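4-alpha-glucanotransferase (Corynebacterium glutamicum, PDB 5B68) is an amylomaltase of the 4-alpha-glucanotransferase family, built around a parallel TIM-type beta/alpha barrel. Local coordinates at residues 213-218 with 378-384; 549-555 with 641-647. All coordinates share one frame; numbering follows the deposited sequence.

In the fold
Both interactions pair neighbouring parallel strands of one eight-stranded sheet, consistent with the wall of the TIM-type barrel of this family. Interaction 1 joins strands 215-218 and 382-387; interaction 2 joins 553-556 and 645-649; strand 177-182 lies between 215-218 and 645-649. The centres of the two contacts are about 15 Å apart, yet they meet on the barrel's inner side, through side chains and one backbone carbonyl. The Phe215 ring bridges them: its CZ is 3.4 Å from Thr646 O and 3.9 Å from Leu554 CD1, while Phe215 CE1 is 3.9 Å from Cys647 SG. Ile381 CD1 adds a 4.1 Å contact with Leu645 CD2. A sulfate ion, probably from the crystallisation liquor, lies about 4 Å from the side chain of Ser380, and a sulfate lies equally near that of Arg550.

Interaction 1 of 2, residues 213-218 with 378-384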
loop_
_atom_site.group_PDB
_atom_site.type_symbol
_atom_site.label_atom_id
_atom_site.label_comp_id
_atom_site.label_asym_id
_atom_site.label_seq_id
_atom_site.Cartn_x
_atom_site.Cartn_y
_atom_site.Cartn_z
ATOM N N ALA A 213 18.921 -12.880 -5.784
ATOM C CA ALA A 213 17.784 -12.187 -5.236
ATOM C C ALA A 213 16.743 -13.176 -4.748
ATOM O O ALA A 213 16.410 -14.104 -5.484
ATOM C CB ALA A 213 17.186 -11.280 -6.310
ATOM N N ASP A 214 16.183 -12.935 -3.559
ATOM C CA ASP A 214 15.095 -13.763 -3.005
ATOM C C ASP A 214 13.694 -13.101 -3.118
ATOM O O ASP A 214 12.679 -13.809 -2.892
ATOM C CB ASP A 214 15.382 -14.170 -1.571
ATOM C CG ASP A 214 16.172 -15.486 -1.497
ATOM O OD1 ASP A 214 15.771 -16.420 -2.208
ATOM O OD2 ASP A 214 17.234 -15.529 -0.807
ATOM N N PHE A 215 13.646 -11.836 -3.506
ATOM C CA PHE A 215 12.386 -11.201 -3.797
ATOM C C PHE A 215 12.535 -10.159 -4.881
ATOM O O PHE A 215 13.611 -9.680 -5.119
ATOM C CB PHE A 215 11.781 -10.591 -2.540
ATOM C CG PHE A 215 12.587 -9.493 -1.947
ATOM C CD1 PHE A 215 12.400 -8.205 -2.353
ATOM C CD2 PHE A 215 13.504 -9.744 -0.964
ATOM C CE1 PHE A 215 13.129 -7.187 -1.814
ATOM C CE2 PHE A 215 14.237 -8.727 -0.417
ATOM C CZ PHE A 215 14.049 -7.451 -0.835
ATOM N N LEU A 216 11.426 -9.839 -5.527
ATOM C CA LEU A 216 11.344 -8.725 -6.434
ATOM C C LEU A 216 10.204 -7.804 -5.954
ATOM O O LEU A 216 9.031 -8.126 -6.075
ATOM C CB LEU A 216 11.076 -9.191 -7.860
ATOM C CG LEU A 216 10.969 -8.089 -8.879
ATOM C CD1 LEU A 216 12.306 -7.388 -9.086
ATOM C CD2 LEU A 216 10.449 -8.680 -10.162
ATOM N N LEU A 217 10.607 -6.695 -5.352
ATOM C CA LEU A 217 9.658 -5.671 -4.849
ATOM C C LEU A 217 9.302 -4.817 -6.002
ATOM O O LEU A 217 10.183 -4.294 -6.710
ATOM C CB LEU A 217 10.295 -4.850 -3.713
ATOM C CG LEU A 217 9.655 -3.585 -3.206
ATOM C CD1 LEU A 217 8.265 -3.891 -2.632
ATOM C CD2 LEU A 217 10.426 -2.932 -2.095
ATOM N N ILE A 218 8.011 -4.589 -6.164
ATOM C CA ILE A 218 7.483 -3.766 -7.203
ATOM C C ILE A 218 6.572 -2.632 -6.701
ATOM O O ILE A 218 6.249 -2.504 -5.518
ATOM C CB ILE A 218 6.797 -4.595 -8.310
ATOM C CG1 ILE A 218 5.578 -5.351 -7.732
ATOM C CG2 ILE A 218 7.800 -5.558 -8.938
ATOM C CD1 ILE A 218 4.716 -6.015 -8.755
ATOM N N GLY A 378 14.006 -20.022 -7.812
ATOM C CA GLY A 378 14.713 -20.108 -6.538
ATOM C C GLY A 378 14.405 -19.059 -5.495
ATOM O O GLY A 378 14.975 -19.080 -4.392
ATOM N N MET A 379 13.542 -18.098 -5.795
ATOM C CA MET A 379 13.242 -17.088 -4.793
ATOM C C MET A 379 12.488 -17.674 -3.597
ATOM O O MET A 379 11.487 -18.334 -3.760
ATOM C CB MET A 379 12.415 -15.961 -5.398
ATOM C CG MET A 379 13.132 -15.120 -6.425
ATOM S SD MET A 379 12.332 -13.536 -6.682
ATOM C CE MET A 379 13.677 -12.578 -7.361
ATOM N N SER A 380 12.987 -17.396 -2.402
ATOM C CA SER A 380 12.331 -17.751 -1.154
ATOM C C SER A 380 11.029 -16.989 -0.889
ATOM O O SER A 380 10.108 -17.508 -0.282
ATOM C CB SER A 380 13.292 -17.669 0.028
ATOM O OG SER A 380 13.508 -16.354 0.432
ATOM N N ILE A 381 11.019 -15.728 -1.286
ATOM C CA ILE A 381 9.854 -14.877 -1.139
ATOM C C ILE A 381 9.073 -14.710 -2.435
ATOM O O ILE A 381 7.907 -14.979 -2.473
ATOM C CB ILE A 381 10.285 -13.498 -0.614
ATOM C CG1 ILE A 381 10.835 -13.647 0.790
ATOM C CG2 ILE A 381 9.154 -12.501 -0.628
ATOM C CD1 ILE A 381 11.755 -12.531 1.194
ATOM N N GLY A 382 9.751 -14.344 -3.509
ATOM C CA GLY A 382 9.051 -14.056 -4.743
ATOM C C GLY A 382 8.693 -12.597 -4.928
ATOM O O GLY A 382 9.417 -11.726 -4.536
ATOM N N ILE A 383 7.592 -12.347 -5.607
ATOM C CA ILE A 383 7.130 -10.996 -5.775
ATOM C C ILE A 383 6.752 -10.440 -4.415
ATOM O O ILE A 383 6.072 -11.093 -3.654
ATOM C CB ILE A 383 5.900 -10.936 -6.691
ATOM C CG1 ILE A 383 6.180 -11.655 -8.013
ATOM C CG2 ILE A 383 5.486 -9.494 -6.915
ATOM C CD1 ILE A 383 7.486 -11.273 -8.641
ATOM N N MET A 384 7.176 -9.217 -4.155
ATOM C CA MET A 384 6.721 -8.492 -2.995
ATOM C C MET A 384 5.912 -7.311 -3.519
ATOM O O MET A 384 6.389 -6.462 -4.208
ATOM C CB MET A 384 7.917 -8.079 -2.128
ATOM C CG MET A 384 7.637 -7.103 -1.016
ATOM S SD MET A 384 9.154 -6.653 -0.148
ATOM C CE MET A 384 9.577 -8.283 0.448
#
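Phe215 and Met384 meet on one face of a parallel strand pair, where hydrogen bonds join 215-218 to 382-384 in the register Phe215-Gly382, Leu216-Ile383, Leu217-Met384. Leu216 is gripped through both its polar backbone atoms: its N donates to Gly382 O at 2.9 Å, and its O accepts from Met384 N. Asp214 O takes two donors, Ile381 N and Gly382 N, each at 3.0 Å. The Asp214 carboxylate fastens the same loop: Ser380 N reaches OD1 at 3.0 Å from the anti side, 34° out of the carboxylate plane, while OD2 is salt-bridged to Arg177.

Among apolar contacts, Met384 runs extended to SD and bends at chi3 (-62°), which lays CE over one face of the Phe215 ring, 4.2 Å from the centroid, a CH-pi contact. Its SD lies obliquely, completing a Met-aromatic pair. Leu217 CD1 packs on Met384 CG at 3.7 Å. Met379 extends along the backbone of Ala213 to Phe215, its CE 3.9 Å from Ala213 CB.

Strand 177-182 flanks 215-218 on the side away from 382-387. Helix 198-209 packs against Ala213, Leu216, Ile218 and Met379, whereas Phe215 touches Cys647 of strand 645-649, Met384 touches Ile506 of strand 504-507, and Ile381 reaches both strands.

Interaction 2 of 2, residues 549-555 with 641-647; sequences YRPLALT and TPSALTC
The Tyr549 ring is approached obliquely by Thr641 CG2, which comes within 3.7 Å of Tyr549 CG. Over one face of the Arg550 guanidinium, offset toward its rim, lies Leu552 O from its own segment; the angle to NH2 is too poor for a hydrogen bond. These groups belong to the loops leading into two adjacent parallel strands of the TIM-type barrel, 553-556 and 645-649; the axes of 553-555 and 645-647 are inclined by 28°.

The strands pair Leu554 with Leu645 and Thr555 with Thr646. Thr555 is held through both backbone polar atoms: its N donates to Leu645 O at 2.8 Å, and its O accepts from Cys647 N in a more bent bond, 140° at the hydrogen. Ala644 N donates to Pro551 O at 2.8 Å just before the strands, and Leu645 N to Ala553 O at their first residues, both in the carbonyl plane. Leu552, between these two acceptors, centres an inverse gamma turn.

Leu554 CG stands opposite its own backbone N (chi1 177°), bringing CD1 against Leu645 CB at 3.7 Å and alongside Cys647 CB. Helix 167-174 packs on Pro551, Leu552 and Ala644, and strand 528-531 borders the other side of 553-556. On the face bearing Thr555, a buried hydroxyl pair closes the contact: Thr555 OG1 and Ser643 OG share a very short 2.5 Å hydrogen bond, in which either could donate.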
loop_
_atom_site.group_PDB
_atom_site.type_symbol
_atom_site.label_atom_id
_atom_site.label_comp_id
_atom_site.label_asym_id
_atom_site.label_seq_id
_atom_site.Cartn_x
_atom_site.Cartn_y
_atom_site.Cartn_z
ATOM N N TYR A 549 22.342 -0.645 12.150
ATOM C CA TYR A 549 21.180 -0.843 11.316
ATOM C C TYR A 549 20.315 -1.886 12.050
ATOM O O TYR A 549 20.815 -2.916 12.585
ATOM C CB TYR A 549 21.543 -1.195 9.838
ATOM C CG TYR A 549 21.822 -0.031 8.941
ATOM C CD1 TYR A 549 23.002 0.704 9.064
ATOM C CD2 TYR A 549 20.887 0.421 8.048
ATOM C CE1 TYR A 549 23.214 1.787 8.282
ATOM C CE2 TYR A 549 21.115 1.486 7.237
ATOM C CZ TYR A 549 22.281 2.187 7.368
ATOM O OH TYR A 549 22.489 3.297 6.609
ATOM N N ARG A 550 19.013 -1.560 12.150
ATOM C CA ARG A 550 18.010 -2.394 12.808
ATOM C C ARG A 550 17.923 -3.739 12.095
ATOM O O ARG A 550 17.800 -3.786 10.861
ATOM C CB ARG A 550 16.613 -1.773 12.634
ATOM C CG ARG A 550 16.081 -0.909 13.727
ATOM C CD ARG A 550 14.580 -0.654 13.439
ATOM N NE ARG A 550 13.767 -1.813 13.861
ATOM C CZ ARG A 550 12.486 -2.036 13.519
ATOM N NH1 ARG A 550 11.820 -1.205 12.702
ATOM N NH2 ARG A 550 11.866 -3.108 13.990
ATOM N N PRO A 551 17.905 -4.819 12.831
ATOM C CA PRO A 551 17.734 -6.098 12.218
ATOM C C PRO A 551 16.334 -6.341 11.612
ATOM O O PRO A 551 16.245 -6.929 10.540
ATOM C CB PRO A 551 17.959 -7.082 13.350
ATOM C CG PRO A 551 18.827 -6.313 14.278
ATOM C CD PRO A 551 18.280 -4.946 14.241
ATOM N N LEU A 552 15.289 -5.937 12.301
ATOM C CA LEU A 552 13.939 -6.256 11.807
ATOM C C LEU A 552 13.534 -5.145 10.854
ATOM O O LEU A 552 12.731 -4.291 11.187
ATOM C CB LEU A 552 12.936 -6.466 12.933
ATOM C CG LEU A 552 11.593 -7.052 12.514
ATOM C CD1 LEU A 552 11.721 -8.463 11.998
ATOM C CD2 LEU A 552 10.612 -6.910 13.713
ATOM N N ALA A 553 14.112 -5.188 9.675
ATOM C CA ALA A 553 14.003 -4.130 8.684
ATOM C C ALA A 553 14.350 -4.601 7.276
ATOM O O ALA A 553 15.117 -5.527 7.098
ATOM C CB ALA A 553 14.891 -2.947 9.033
ATOM N N LEU A 554 13.778 -3.897 6.316
ATOM C CA LEU A 554 14.256 -3.838 4.965
ATOM C C LEU A 554 15.198 -2.625 4.821
ATOM O O LEU A 554 14.788 -1.459 5.014
ATOM C CB LEU A 554 13.101 -3.639 3.985
ATOM C CG LEU A 554 13.538 -3.484 2.500
ATOM C CD1 LEU A 554 13.938 -4.852 2.051
ATOM C CD2 LEU A 554 12.354 -2.973 1.742
ATOM N N THR A 555 16.443 -2.895 4.453
ATOM C CA THR A 555 17.428 -1.815 4.241
ATOM C C THR A 555 17.782 -1.642 2.756
ATOM O O THR A 555 18.081 -2.626 2.036
ATOM C CB THR A 555 18.682 -2.082 5.100
ATOM O OG1 THR A 555 18.290 -2.048 6.467
ATOM C CG2 THR A 555 19.705 -0.970 4.892
ATOM N N THR A 641 25.076 -5.277 6.705
ATOM C CA THR A 641 24.321 -4.884 7.889
ATOM C C THR A 641 23.601 -6.097 8.490
ATOM O O THR A 641 23.425 -7.091 7.821
ATOM C CB THR A 641 23.242 -3.828 7.599
ATOM O OG1 THR A 641 22.241 -4.367 6.687
ATOM C CG2 THR A 641 23.817 -2.576 7.076
ATOM N N PRO A 642 23.167 -6.011 9.753
ATOM C CA PRO A 642 22.380 -7.132 10.263
ATOM C C PRO A 642 20.911 -7.153 9.819
ATOM O O PRO A 642 20.169 -7.991 10.301
ATOM C CB PRO A 642 22.367 -6.915 11.788
ATOM C CG PRO A 642 22.799 -5.529 11.988
ATOM C CD PRO A 642 23.529 -5.043 10.802
ATOM N N SER A 643 20.510 -6.263 8.922
ATOM C CA SER A 643 19.143 -6.247 8.418
ATOM C C SER A 643 18.664 -7.557 7.854
ATOM O O SER A 643 19.344 -8.160 7.022
ATOM C CB SER A 643 19.011 -5.179 7.350
ATOM O OG SER A 643 19.135 -3.867 7.915
ATOM N N ALA A 644 17.467 -7.998 8.286
ATOM C CA ALA A 644 16.852 -9.217 7.793
ATOM C C ALA A 644 16.750 -9.221 6.266
ATOM O O ALA A 644 17.003 -10.244 5.634
ATOM C CB ALA A 644 15.483 -9.369 8.378
ATOM N N LEU A 645 16.400 -8.098 5.684
ATOM C CA LEU A 645 16.301 -8.005 4.261
ATOM C C LEU A 645 16.955 -6.739 3.747
ATOM O O LEU A 645 16.834 -5.664 4.340
ATOM C CB LEU A 645 14.850 -8.025 3.802
ATOM C CG LEU A 645 14.062 -9.285 4.106
ATOM C CD1 LEU A 645 12.578 -9.009 3.756
ATOM C CD2 LEU A 645 14.533 -10.511 3.363
ATOM N N THR A 646 17.621 -6.867 2.598
ATOM C CA THR A 646 18.212 -5.702 1.885
ATOM C C THR A 646 17.670 -5.660 0.480
ATOM O O THR A 646 17.293 -6.679 -0.045
ATOM C CB THR A 646 19.746 -5.791 1.838
ATOM O OG1 THR A 646 20.094 -7.050 1.286
ATOM C CG2 THR A 646 20.282 -5.659 3.172
ATOM N N CYS A 647 17.675 -4.504 -0.155
ATOM C CA CYS A 647 17.059 -4.362 -1.439
ATOM C C CYS A 647 17.947 -3.529 -2.298
ATOM O O CYS A 647 18.389 -2.456 -1.845
ATOM C CB CYS A 647 15.655 -3.696 -1.349
ATOM S SG CYS A 647 14.802 -3.865 -2.949
#